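Long-range contacts in F420-dependent methylenetetrahydromethanopterin dehydrogenase (Methanopyrus kandleri, PDB 1QV9), which catalyses the reversible, coenzyme F420-dependent reduction of methenyl-tetrahydromethanopterin to methylene-tetrahydromethanopterin on the methanogenic route from carbon dioxide: residues Lys146-Thr151 and Ala248-Arg252; Lys120-Met124 and Ala210-Ala214; Phe154-Gln158 and Leu262-His266. All blocks are in the same frame, centred on the assembly; numbering follows the deposited sequence.

Along the chain the segments run 120-124, 146-151, 154-158, 210-214, 248-252 and 262-266, and every pair of contacts alternates, so the three are interleaved. Contact 2 lies at the exit of strand 115-119 of the parallel sheet and joins the alpha/beta part to helix 197-223. Contact 1, its centre about 15 Å from that of contact 2, packs helix 134-150 on helix 227-257. Contact 3, about 13 Å from contact 1 between centres, sets the tail that follows helix 227-257 against helix 153-169. Contact 1 touches both others, through Leu-148 on Asp-122 and Phe-154, whereas the nearest atoms of contacts 2 and 3 are about 6 Å apart. Contacts 1 and 3 also meet the second subunit of the hexamer.

Contact 1. Residues Lys146-Thr151 and Ala248-Arg252; sequences KVLAAT and ADEAR
Ala-248 and Ala-150 face each other where two helices of this alpha/beta and helix-bundle protein pack together. Helix 134-150 meets helix 227-257 at a shallow crossing: the short axes are inclined by 29° and approach to 9.2 Å. Ala-248 has the most surface buried here. Its CB points at the other helix and fits against Ala-150 CB, Val-147 CA and Thr-151 CG2, with Ala-150 CB the nearest at 3.8 Å. Methyl groups suit both positions, since they fill the space between backbones whose CA atoms, in Ala-150 and Ala-248, lie 5.5 Å from each other.

Lys-146, second in buried surface, works along the flank of this small-residue patch. Its CG stands anti to the backbone N (chi1 172°), and a bend at chi2 lays the rest of the chain across the turn at Asp-249. The methylene CE packs 3.7 Å from Asp-249 CA, which carries the ammonium past the helix backbone to a long salt bridge, 3.8 Å from NZ to Asp-249 OD1. A lysine is apt because its aliphatic part can be buried while its end reaches a carboxylate. The stronger partner of Asp-249 is Arg-242 of the second subunit, through OD2, so the bridge belongs to a wider charged network at the interface, where Ile-139 of that subunit packs on Lys-146 and Ala-150.

Thr-151 turns its hydroxyl back, and OG1 gives a hydrogen bond of 2.7 Å to Val-147 O, leaving CG2 for Ala-248. Arg-252, whose NH1 pairs with Glu-136 of the second subunit, uses NH2 to hold a water in its guanidinium plane at 3.0 Å, and that water donates to Ala-150 O at 2.9 Å.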
ATOM      1  N   LYS A 146      -5.563  -6.154  16.390  1.00 12.10           N
ATOM      2  CA  LYS A 146      -4.265  -6.141  15.700  1.00 10.35           C
ATOM      3  C   LYS A 146      -3.313  -5.171  16.424  1.00 12.13           C
ATOM      4  O   LYS A 146      -2.129  -5.455  16.631  1.00 14.26           O
ATOM      5  CB  LYS A 146      -4.464  -5.714  14.229  1.00 12.63           C
ATOM      6  CG  LYS A 146      -3.207  -5.479  13.433  1.00 15.37           C
ATOM      7  CD  LYS A 146      -2.285  -6.673  13.476  1.00 21.74           C
ATOM      8  CE  LYS A 146      -1.105  -6.453  12.551  1.00 25.28           C
ATOM      9  NZ  LYS A 146      -0.128  -7.548  12.606  1.00 42.60           N
ATOM     10  N   VAL A 147      -3.824  -3.994  16.790  1.00 11.84           N
ATOM     11  CA  VAL A 147      -2.976  -3.042  17.500  1.00 11.76           C
ATOM     12  C   VAL A 147      -2.475  -3.618  18.822  1.00 10.01           C
ATOM     13  O   VAL A 147      -1.264  -3.603  19.086  1.00 13.84           O
ATOM     14  CB  VAL A 147      -3.771  -1.734  17.772  1.00 12.08           C
ATOM     15  CG1 VAL A 147      -2.977  -0.808  18.764  1.00 14.26           C
ATOM     16  CG2 VAL A 147      -4.032  -1.019  16.462  1.00 15.03           C
ATOM     17  N   LEU A 148      -3.381  -4.127  19.644  1.00 11.34           N
ATOM     18  CA  LEU A 148      -2.965  -4.631  20.965  1.00 12.64           C
ATOM     19  C   LEU A 148      -2.020  -5.829  20.865  1.00 13.17           C
ATOM     20  O   LEU A 148      -1.125  -6.004  21.715  1.00 14.45           O
ATOM     21  CB  LEU A 148      -4.199  -4.961  21.821  1.00 14.19           C
ATOM     22  CG  LEU A 148      -5.101  -3.736  22.049  1.00 14.52           C
ATOM     23  CD1 LEU A 148      -6.281  -4.142  22.880  1.00 17.15           C
ATOM     24  CD2 LEU A 148      -4.318  -2.635  22.795  1.00 19.06           C
ATOM     25  N   ALA A 149      -2.178  -6.632  19.825  1.00 14.14           N
ATOM     26  CA  ALA A 149      -1.315  -7.805  19.670  1.00 14.04           C
ATOM     27  C   ALA A 149       0.032  -7.431  19.095  1.00 12.39           C
ATOM     28  O   ALA A 149       1.064  -7.671  19.735  1.00 14.62           O
ATOM     29  CB  ALA A 149      -2.022  -8.841  18.766  1.00 14.08           C
ATOM     30  N   ALA A 150       0.056  -6.826  17.911  1.00 12.79           N
ATOM     31  CA  ALA A 150       1.313  -6.517  17.239  1.00 11.59           C
ATOM     32  C   ALA A 150       2.202  -5.484  17.919  1.00 13.58           C
ATOM     33  O   ALA A 150       3.395  -5.437  17.656  1.00 16.79           O
ATOM     34  CB  ALA A 150       1.046  -6.159  15.755  1.00 14.33           C
ATOM     35  N   THR A 151       1.625  -4.634  18.773  1.00 13.47           N
ATOM     36  CA  THR A 151       2.473  -3.656  19.491  1.00 13.42           C
ATOM     37  C   THR A 151       3.100  -4.308  20.719  1.00 15.30           C
ATOM     38  O   THR A 151       4.033  -3.736  21.315  1.00 16.89           O
ATOM     39  CB  THR A 151       1.657  -2.444  19.970  1.00 13.76           C
ATOM     40  OG1 THR A 151       0.641  -2.898  20.867  1.00 14.98           O
ATOM     41  CG2 THR A 151       1.085  -1.678  18.750  1.00 15.33           C
ATOM     42  N   ALA A 248       0.844  -0.867  13.347  1.00 13.38           N
ATOM     43  CA  ALA A 248       1.231  -2.063  14.096  1.00 13.71           C
ATOM     44  C   ALA A 248       1.653  -3.130  13.087  1.00 13.93           C
ATOM     45  O   ALA A 248       2.633  -3.891  13.328  1.00 14.22           O
ATOM     46  CB  ALA A 248       0.070  -2.540  14.965  1.00 13.53           C
ATOM     47  N   ASP A 249       0.925  -3.254  11.980  1.00 13.66           N
ATOM     48  CA  ASP A 249       1.302  -4.230  10.928  1.00 14.57           C
ATOM     49  C   ASP A 249       2.701  -3.887  10.371  1.00 16.61           C
ATOM     50  O   ASP A 249       3.536  -4.773  10.161  1.00 15.29           O
ATOM     51  CB  ASP A 249       0.292  -4.193   9.757  1.00 15.77           C
ATOM     52  CG  ASP A 249       0.601  -5.250   8.687  1.00 17.81           C
ATOM     53  OD1 ASP A 249       0.285  -6.414   8.980  1.00 21.17           O
ATOM     54  OD2 ASP A 249       1.147  -4.919   7.615  1.00 21.25           O
ATOM     55  N   GLU A 250       2.968  -2.607  10.127  1.00 12.16           N
ATOM     56  CA  GLU A 250       4.272  -2.197   9.616  1.00 14.06           C
ATOM     57  C   GLU A 250       5.384  -2.565  10.594  1.00 15.38           C
ATOM     58  O   GLU A 250       6.482  -2.963  10.170  1.00 16.30           O
ATOM     59  CB  GLU A 250       4.330  -0.677   9.392  1.00 20.58           C
ATOM     60  CG  GLU A 250       3.610  -0.223   8.181  1.00 21.95           C
ATOM     61  CD  GLU A 250       3.881   1.260   7.845  1.00 26.57           C
ATOM     62  OE1 GLU A 250       4.712   1.935   8.508  1.00 25.33           O
ATOM     63  OE2 GLU A 250       3.251   1.737   6.892  1.00 28.87           O
ATOM     64  N   ALA A 251       5.126  -2.421  11.886  1.00 16.64           N
ATOM     65  CA  ALA A 251       6.145  -2.747  12.884  1.00 16.79           C
ATOM     66  C   ALA A 251       6.432  -4.226  12.801  1.00 17.39           C
ATOM     67  O   ALA A 251       7.610  -4.644  12.810  1.00 16.75           O
ATOM     68  CB  ALA A 251       5.647  -2.394  14.291  1.00 16.80           C
ATOM     69  N   ARG A 252       5.380  -5.039  12.716  1.00 14.51           N
ATOM     70  CA  ARG A 252       5.630  -6.480  12.681  1.00 14.16           C
ATOM     71  C   ARG A 252       6.383  -6.861  11.404  1.00 14.30           C
ATOM     72  O   ARG A 252       7.296  -7.749  11.467  1.00 14.83           O
ATOM     73  CB  ARG A 252       4.334  -7.241  12.793  1.00 14.12           C
ATOM     74  CG  ARG A 252       4.551  -8.761  12.958  1.00 19.38           C
ATOM     75  CD  ARG A 252       3.422  -9.285  13.698  1.00 24.42           C
ATOM     76  NE  ARG A 252       3.500 -10.705  14.073  1.00 21.72           N
ATOM     77  CZ  ARG A 252       3.945 -11.173  15.234  1.00 18.41           C
ATOM     78  NH1 ARG A 252       3.892 -12.481  15.444  1.00 16.42           N
ATOM     79  NH2 ARG A 252       4.419 -10.397  16.205  1.00 20.53           N
TER
HETATM   80  O   HOH W   1       4.875  -7.394  16.186  1.00 23.80           O

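Contact 2. Residues Lys120-Met124 and Ala210-Ala214; sequences KPDAM and AENVA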
ATOM      1  N   LYS A 120      -4.848   1.827  28.420  1.00 15.42           N
ATOM      2  CA  LYS A 120      -5.307   3.099  27.851  1.00 18.12           C
ATOM      3  C   LYS A 120      -5.599   3.051  26.349  1.00 15.34           C
ATOM      4  O   LYS A 120      -6.524   3.674  25.864  1.00 18.24           O
ATOM      5  CB  LYS A 120      -4.333   4.245  28.216  1.00 19.00           C
ATOM      6  CG  LYS A 120      -4.156   4.351  29.719  1.00 24.07           C
ATOM      7  CD  LYS A 120      -3.313   5.563  30.167  1.00 24.37           C
ATOM      8  CE  LYS A 120      -4.163   6.818  30.145  1.00 28.08           C
ATOM      9  NZ  LYS A 120      -3.396   8.011  30.623  1.00 29.44           N
ATOM     10  N   PRO A 121      -4.813   2.277  25.585  1.00 15.59           N
ATOM     11  CA  PRO A 121      -5.150   2.258  24.153  1.00 16.52           C
ATOM     12  C   PRO A 121      -6.397   1.418  23.775  1.00 14.96           C
ATOM     13  O   PRO A 121      -6.780   1.394  22.589  1.00 17.27           O
ATOM     14  CB  PRO A 121      -3.902   1.705  23.466  1.00 17.75           C
ATOM     15  CG  PRO A 121      -2.972   1.258  24.569  1.00 23.23           C
ATOM     16  CD  PRO A 121      -3.419   1.881  25.852  1.00 15.97           C
ATOM     17  N   ASP A 122      -7.022   0.757  24.753  1.00 15.67           N
ATOM     18  CA  ASP A 122      -8.219  -0.074  24.493  1.00 16.15           C
ATOM     19  C   ASP A 122      -9.380   0.895  24.489  1.00 16.10           C
ATOM     20  O   ASP A 122     -10.178   0.958  25.434  1.00 20.40           O
ATOM     21  CB  ASP A 122      -8.371  -1.097  25.622  1.00 18.39           C
ATOM     22  CG  ASP A 122      -9.098  -2.342  25.195  1.00 19.56           C
ATOM     23  OD1 ASP A 122     -10.035  -2.214  24.372  1.00 20.03           O
ATOM     24  OD2 ASP A 122      -8.760  -3.448  25.704  1.00 17.61           O
ATOM     25  N   ALA A 123      -9.482   1.612  23.385  1.00 17.33           N
ATOM     26  CA  ALA A 123     -10.433   2.712  23.244  1.00 15.16           C
ATOM     27  C   ALA A 123     -11.886   2.411  22.942  1.00 17.35           C
ATOM     28  O   ALA A 123     -12.204   1.525  22.171  1.00 17.25           O
ATOM     29  CB  ALA A 123      -9.892   3.650  22.159  1.00 17.74           C
HETATM   30  N   MSE A 124     -12.790   3.146  23.579  0.60 17.36           N
HETATM   31  CA  MSE A 124     -14.218   2.964  23.319  0.60 19.03           C
HETATM   32  C   MSE A 124     -14.489   3.284  21.844  0.60 18.57           C
HETATM   33  O   MSE A 124     -13.926   4.224  21.274  0.60 19.45           O
HETATM   34  CB  MSE A 124     -15.038   3.902  24.209  0.60 24.39           C
HETATM   35  CG  MSE A 124     -16.538   3.696  24.101  0.60 12.21           C
HETATM   36 SE   MSE A 124     -17.478   5.078  25.090  0.60 26.19          SE
HETATM   37  CE  MSE A 124     -17.842   6.288  23.633  0.60 21.64           C
ATOM     38  N   ALA A 210      -4.324   4.996  19.063  1.00 13.08           N
ATOM     39  CA  ALA A 210      -5.379   4.224  19.675  1.00 12.94           C
ATOM     40  C   ALA A 210      -5.868   4.901  20.956  1.00 15.18           C
ATOM     41  O   ALA A 210      -7.057   4.970  21.177  1.00 15.19           O
ATOM     42  CB  ALA A 210      -4.876   2.769  19.967  1.00 14.75           C
ATOM     43  N   GLU A 211      -4.949   5.373  21.804  1.00 15.70           N
ATOM     44  CA  GLU A 211      -5.393   6.040  23.027  1.00 17.66           C
ATOM     45  C   GLU A 211      -6.207   7.292  22.661  1.00 16.94           C
ATOM     46  O   GLU A 211      -7.256   7.572  23.285  1.00 18.53           O
ATOM     47  CB  GLU A 211      -4.178   6.410  23.894  1.00 17.96           C
ATOM     48  CG  GLU A 211      -4.586   7.103  25.199  1.00 24.56           C
ATOM     49  CD  GLU A 211      -3.407   7.406  26.102  1.00 28.19           C
ATOM     50  OE1 GLU A 211      -3.577   8.194  27.066  1.00 31.53           O
ATOM     51  OE2 GLU A 211      -2.324   6.855  25.854  1.00 25.33           O
ATOM     52  N   ASN A 212      -5.771   8.013  21.628  1.00 15.72           N
ATOM     53  CA  ASN A 212      -6.478   9.247  21.205  1.00 16.94           C
ATOM     54  C   ASN A 212      -7.865   9.011  20.615  1.00 18.34           C
ATOM     55  O   ASN A 212      -8.725   9.894  20.607  1.00 18.66           O
ATOM     56  CB  ASN A 212      -5.635  10.046  20.209  1.00 17.53           C
ATOM     57  CG  ASN A 212      -4.277  10.517  20.798  1.00 24.81           C
ATOM     58  OD1 ASN A 212      -4.124  10.703  22.010  1.00 30.83           O
ATOM     59  ND2 ASN A 212      -3.311  10.713  19.926  1.00 26.36           N
ATOM     60  N   VAL A 213      -8.119   7.806  20.095  1.00 15.59           N
ATOM     61  CA  VAL A 213      -9.422   7.482  19.543  1.00 14.08           C
ATOM     62  C   VAL A 213     -10.509   7.611  20.612  1.00 15.40           C
ATOM     63  O   VAL A 213     -11.628   8.038  20.311  1.00 17.99           O
ATOM     64  CB  VAL A 213      -9.390   6.014  19.002  1.00 17.46           C
ATOM     65  CG1 VAL A 213     -10.790   5.460  18.813  1.00 17.96           C
ATOM     66  CG2 VAL A 213      -8.651   6.024  17.680  1.00 17.18           C
ATOM     67  N   ALA A 214     -10.185   7.264  21.851  1.00 17.55           N
ATOM     68  CA  ALA A 214     -11.198   7.325  22.902  1.00 19.13           C
ATOM     69  C   ALA A 214     -11.795   8.711  23.072  1.00 21.17           C
ATOM     70  O   ALA A 214     -13.016   8.847  23.244  1.00 21.55           O
ATOM     71  CB  ALA A 214     -10.622   6.836  24.208  1.00 20.33           C
TER
HETATM   72  O   HOH W   2      -1.295   8.110  28.545  1.00 32.56           O
HETATM   73  O   HOH W   3      -7.670   6.613  26.057  1.00 33.01           O
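The loop that leaves strand 115-119 lies here against helix 197-223, joined to it by a lysine-glutamate salt bridge and a row of small apolar contacts. Lys-120 and Glu-211 run side by side and point the same way. The Glu-211 chain is fully extended from its backbone N outward (chi1 -180°), which lays the carboxylate alongside the Lys-120 chain; Lys-120 CE comes within 3.4 Å of Glu-211 OE1, and NZ makes the salt bridge to OE1 at 3.6 Å. A water closes the pair: it accepts from Lys-120 NZ and lies 2.7 Å from Glu-211 OE1, to which it can donate. A second water donates to both Lys-120 O and Glu-211 O, tying the loop to the helix backbone.

The loop lies at the C-terminal end of strand 115-119 in the parallel sheet of the alpha/beta part. Asp-122 centres an inverse gamma turn, and its carboxylate accepts hydrogen bonds from the backbone N atoms of Gly-15 and Thr-16. Ala-123, the last residue of the turn, has a methyl that fits among helix atoms, its CB 3.3 Å from Ala-210 O and 3.9 Å from both Val-213 CG1 and Ala-214 CB. Pro-121, the first residue, packs its CB on Ala-210 CB at 3.8 Å.

Contact 3. Residues Phe154-Gln158 and Leu262-His266; sequences FRVVQ and LRTPH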
ATOM      1  N   PHE A 154      -0.516  -7.189  24.385  1.00 16.80           N
ATOM      2  CA  PHE A 154      -1.046  -8.455  24.883  1.00 14.43           C
ATOM      3  C   PHE A 154       0.057  -9.290  25.552  1.00 13.74           C
ATOM      4  O   PHE A 154      -0.275 -10.136  26.391  1.00 16.38           O
ATOM      5  CB  PHE A 154      -1.707  -9.268  23.740  1.00 14.65           C
ATOM      6  CG  PHE A 154      -3.110  -8.808  23.375  1.00 14.56           C
ATOM      7  CD1 PHE A 154      -3.641  -9.150  22.146  1.00 15.36           C
ATOM      8  CD2 PHE A 154      -3.868  -8.057  24.245  1.00 18.19           C
ATOM      9  CE1 PHE A 154      -4.928  -8.753  21.781  1.00 15.23           C
ATOM     10  CE2 PHE A 154      -5.174  -7.645  23.873  1.00 15.41           C
ATOM     11  CZ  PHE A 154      -5.676  -8.005  22.649  1.00 15.42           C
ATOM     12  N   ARG A 155       1.313  -9.081  25.170  1.00 16.20           N
ATOM     13  CA  ARG A 155       2.375  -9.853  25.817  1.00 17.41           C
ATOM     14  C   ARG A 155       2.538  -9.352  27.250  1.00 17.14           C
ATOM     15  O   ARG A 155       2.885 -10.123  28.143  1.00 17.84           O
ATOM     16  CB  ARG A 155       3.717  -9.766  25.065  1.00 16.51           C
ATOM     17  CG  ARG A 155       4.568 -11.049  25.257  1.00 19.84           C
ATOM     18  CD  ARG A 155       5.901 -10.964  24.594  1.00 20.14           C
ATOM     19  NE  ARG A 155       5.857 -10.642  23.169  1.00 20.50           N
ATOM     20  CZ  ARG A 155       5.553 -11.503  22.210  1.00 16.98           C
ATOM     21  NH1 ARG A 155       5.543 -11.102  20.960  1.00 20.84           N
ATOM     22  NH2 ARG A 155       5.282 -12.755  22.504  1.00 23.68           N
ATOM     23  N   VAL A 156       2.314  -8.063  27.497  1.00 15.24           N
ATOM     24  CA  VAL A 156       2.405  -7.544  28.861  1.00 15.58           C
ATOM     25  C   VAL A 156       1.316  -8.216  29.728  1.00 17.75           C
ATOM     26  O   VAL A 156       1.532  -8.584  30.894  1.00 17.93           O
ATOM     27  CB  VAL A 156       2.159  -6.016  28.895  1.00 17.03           C
ATOM     28  CG1 VAL A 156       2.223  -5.497  30.311  1.00 19.61           C
ATOM     29  CG2 VAL A 156       3.215  -5.298  28.028  1.00 17.67           C
ATOM     30  N   VAL A 157       0.107  -8.330  29.163  1.00 16.52           N
ATOM     31  CA  VAL A 157      -0.998  -8.965  29.882  1.00 14.88           C
ATOM     32  C   VAL A 157      -0.713 -10.431  30.125  1.00 16.47           C
ATOM     33  O   VAL A 157      -0.973 -10.919  31.226  1.00 19.09           O
ATOM     34  CB  VAL A 157      -2.341  -8.758  29.071  1.00 17.77           C
ATOM     35  CG1 VAL A 157      -3.523  -9.410  29.756  1.00 18.23           C
ATOM     36  CG2 VAL A 157      -2.602  -7.279  28.905  1.00 18.18           C
ATOM     37  N   GLN A 158      -0.194 -11.118  29.111  1.00 16.13           N
ATOM     38  CA  GLN A 158       0.152 -12.532  29.208  1.00 18.74           C
ATOM     39  C   GLN A 158       1.143 -12.691  30.357  1.00 18.48           C
ATOM     40  O   GLN A 158       0.952 -13.562  31.216  1.00 19.80           O
ATOM     41  CB  GLN A 158       0.795 -13.023  27.906  1.00 21.41           C
ATOM     42  CG  GLN A 158       1.270 -14.492  27.943  1.00 18.94           C
ATOM     43  CD  GLN A 158       2.311 -14.878  26.879  1.00 26.23           C
ATOM     44  OE1 GLN A 158       2.535 -14.166  25.891  1.00 26.02           O
ATOM     45  NE2 GLN A 158       2.942 -16.053  27.072  1.00 21.47           N
ATOM     46  N   LEU A 262       9.637 -11.762  17.958  1.00 15.20           N
ATOM     47  CA  LEU A 262       9.575 -12.418  19.247  1.00 15.82           C
ATOM     48  C   LEU A 262       8.340 -13.313  19.358  1.00 17.55           C
ATOM     49  O   LEU A 262       7.198 -12.884  19.037  1.00 16.75           O
ATOM     50  CB  LEU A 262       9.527 -11.383  20.376  1.00 14.81           C
ATOM     51  CG  LEU A 262       9.413 -11.928  21.798  1.00 16.43           C
ATOM     52  CD1 LEU A 262      10.714 -12.701  22.123  1.00 19.44           C
ATOM     53  CD2 LEU A 262       9.284 -10.760  22.782  1.00 17.99           C
ATOM     54  N   ARG A 263       8.551 -14.555  19.798  1.00 15.34           N
ATOM     55  CA  ARG A 263       7.443 -15.465  20.055  1.00 14.45           C
ATOM     56  C   ARG A 263       7.677 -16.064  21.443  1.00 18.44           C
ATOM     57  O   ARG A 263       8.803 -16.477  21.766  1.00 19.52           O
ATOM     58  CB  ARG A 263       7.338 -16.558  19.007  1.00 16.15           C
ATOM     59  CG  ARG A 263       7.217 -16.035  17.599  1.00 16.52           C
ATOM     60  CD  ARG A 263       7.085 -17.171  16.542  1.00 16.96           C
ATOM     61  NE  ARG A 263       7.194 -16.536  15.235  1.00 19.24           N
ATOM     62  CZ  ARG A 263       6.188 -16.013  14.533  1.00 16.32           C
ATOM     63  NH1 ARG A 263       6.465 -15.398  13.391  1.00 17.23           N
ATOM     64  NH2 ARG A 263       4.929 -16.178  14.914  1.00 17.10           N
ATOM     65  N   THR A 264       6.644 -16.076  22.273  1.00 16.03           N
ATOM     66  CA  THR A 264       6.739 -16.576  23.646  1.00 15.77           C
ATOM     67  C   THR A 264       5.596 -17.537  23.934  1.00 15.76           C
ATOM     68  O   THR A 264       4.669 -17.228  24.684  1.00 17.51           O
ATOM     69  CB  THR A 264       6.747 -15.414  24.701  1.00 18.38           C
ATOM     70  OG1 THR A 264       5.562 -14.584  24.562  1.00 19.85           O
ATOM     71  CG2 THR A 264       7.991 -14.571  24.536  1.00 17.46           C
ATOM     72  N   PRO A 265       5.646 -18.738  23.321  1.00 16.48           N
ATOM     73  CA  PRO A 265       4.614 -19.758  23.505  1.00 16.00           C
ATOM     74  C   PRO A 265       4.745 -20.497  24.818  1.00 21.43           C
ATOM     75  O   PRO A 265       5.824 -20.519  25.428  1.00 20.22           O
ATOM     76  CB  PRO A 265       4.841 -20.704  22.333  1.00 17.80           C
ATOM     77  CG  PRO A 265       6.373 -20.683  22.241  1.00 17.83           C
ATOM     78  CD  PRO A 265       6.713 -19.210  22.415  1.00 18.26           C
ATOM     79  N   HIS A 266       3.632 -21.071  25.258  1.00 19.82           N
ATOM     80  CA  HIS A 266       3.620 -21.886  26.472  1.00 21.14           C
ATOM     81  C   HIS A 266       3.969 -23.341  26.159  1.00 22.66           C
ATOM     82  O   HIS A 266       3.552 -23.875  25.141  1.00 24.21           O
ATOM     83  CB  HIS A 266       2.221 -21.873  27.105  1.00 19.45           C
ATOM     84  CG  HIS A 266       1.831 -20.548  27.662  1.00 18.68           C
ATOM     85  ND1 HIS A 266       1.017 -19.674  26.969  1.00 19.45           N
ATOM     86  CD2 HIS A 266       2.145 -19.935  28.823  1.00 18.81           C
ATOM     87  CE1 HIS A 266       0.844 -18.579  27.686  1.00 17.01           C
ATOM     88  NE2 HIS A 266       1.516 -18.709  28.818  1.00 22.47           N
TER
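Arg-155 reaches from helix 153-169 to the extended segment 262-266, and its side chain accounts for the largest share of the buried surface. From CB the chain heads out on the side opposite its own amide nitrogen (chi1 -150°), and CG passes 3.7 Å from Thr-264 OG1. CD touches both this hydroxyl and Leu-262 CD2. At chi3 the chain bends, bringing NE to 3.5 Å from Leu-262 CD2; NE also forms a salt bridge with Glu-193. Leu-262 CG sits over the centre of the guanidinium face, 3.9 Å above its plane, an apolar cover suited to a flat group that makes its hydrogen bonds at its edge. NH1 lies 3.1 Å from Leu-262 O. At the other tip NH2 donates in the guanidinium plane to Thr-264 OG1, 2.8 Å away, though with a bent angle of 143° at the hydrogen; the same NH2 pairs with Asp-133 of the second subunit.

About one turn further along the helix, Gln-158 grips the main chain of the same threonine. Its NE2 donates to Thr-264 O at 3.2 Å, almost straight and close to the line of the carbonyl. An amide suits the place, since it can supply this N-H without adding charge. NE2 also lies 3.3 Å from His-266 CE1, with the amide and imidazole planes 57° apart. Hydrogen bonds between ND1 and Glu-26 and between NE2 and Asp-162 position the ring.

Thr-264 thus takes a bond at its hydroxyl and another at its carbonyl, while its backbone N bonds to Asp-133 of the second subunit. The segment after helix 227-257 is in this way held across helix 153-169 of the alpha/beta part, where the second subunit of the trimer of dimers also contacts it.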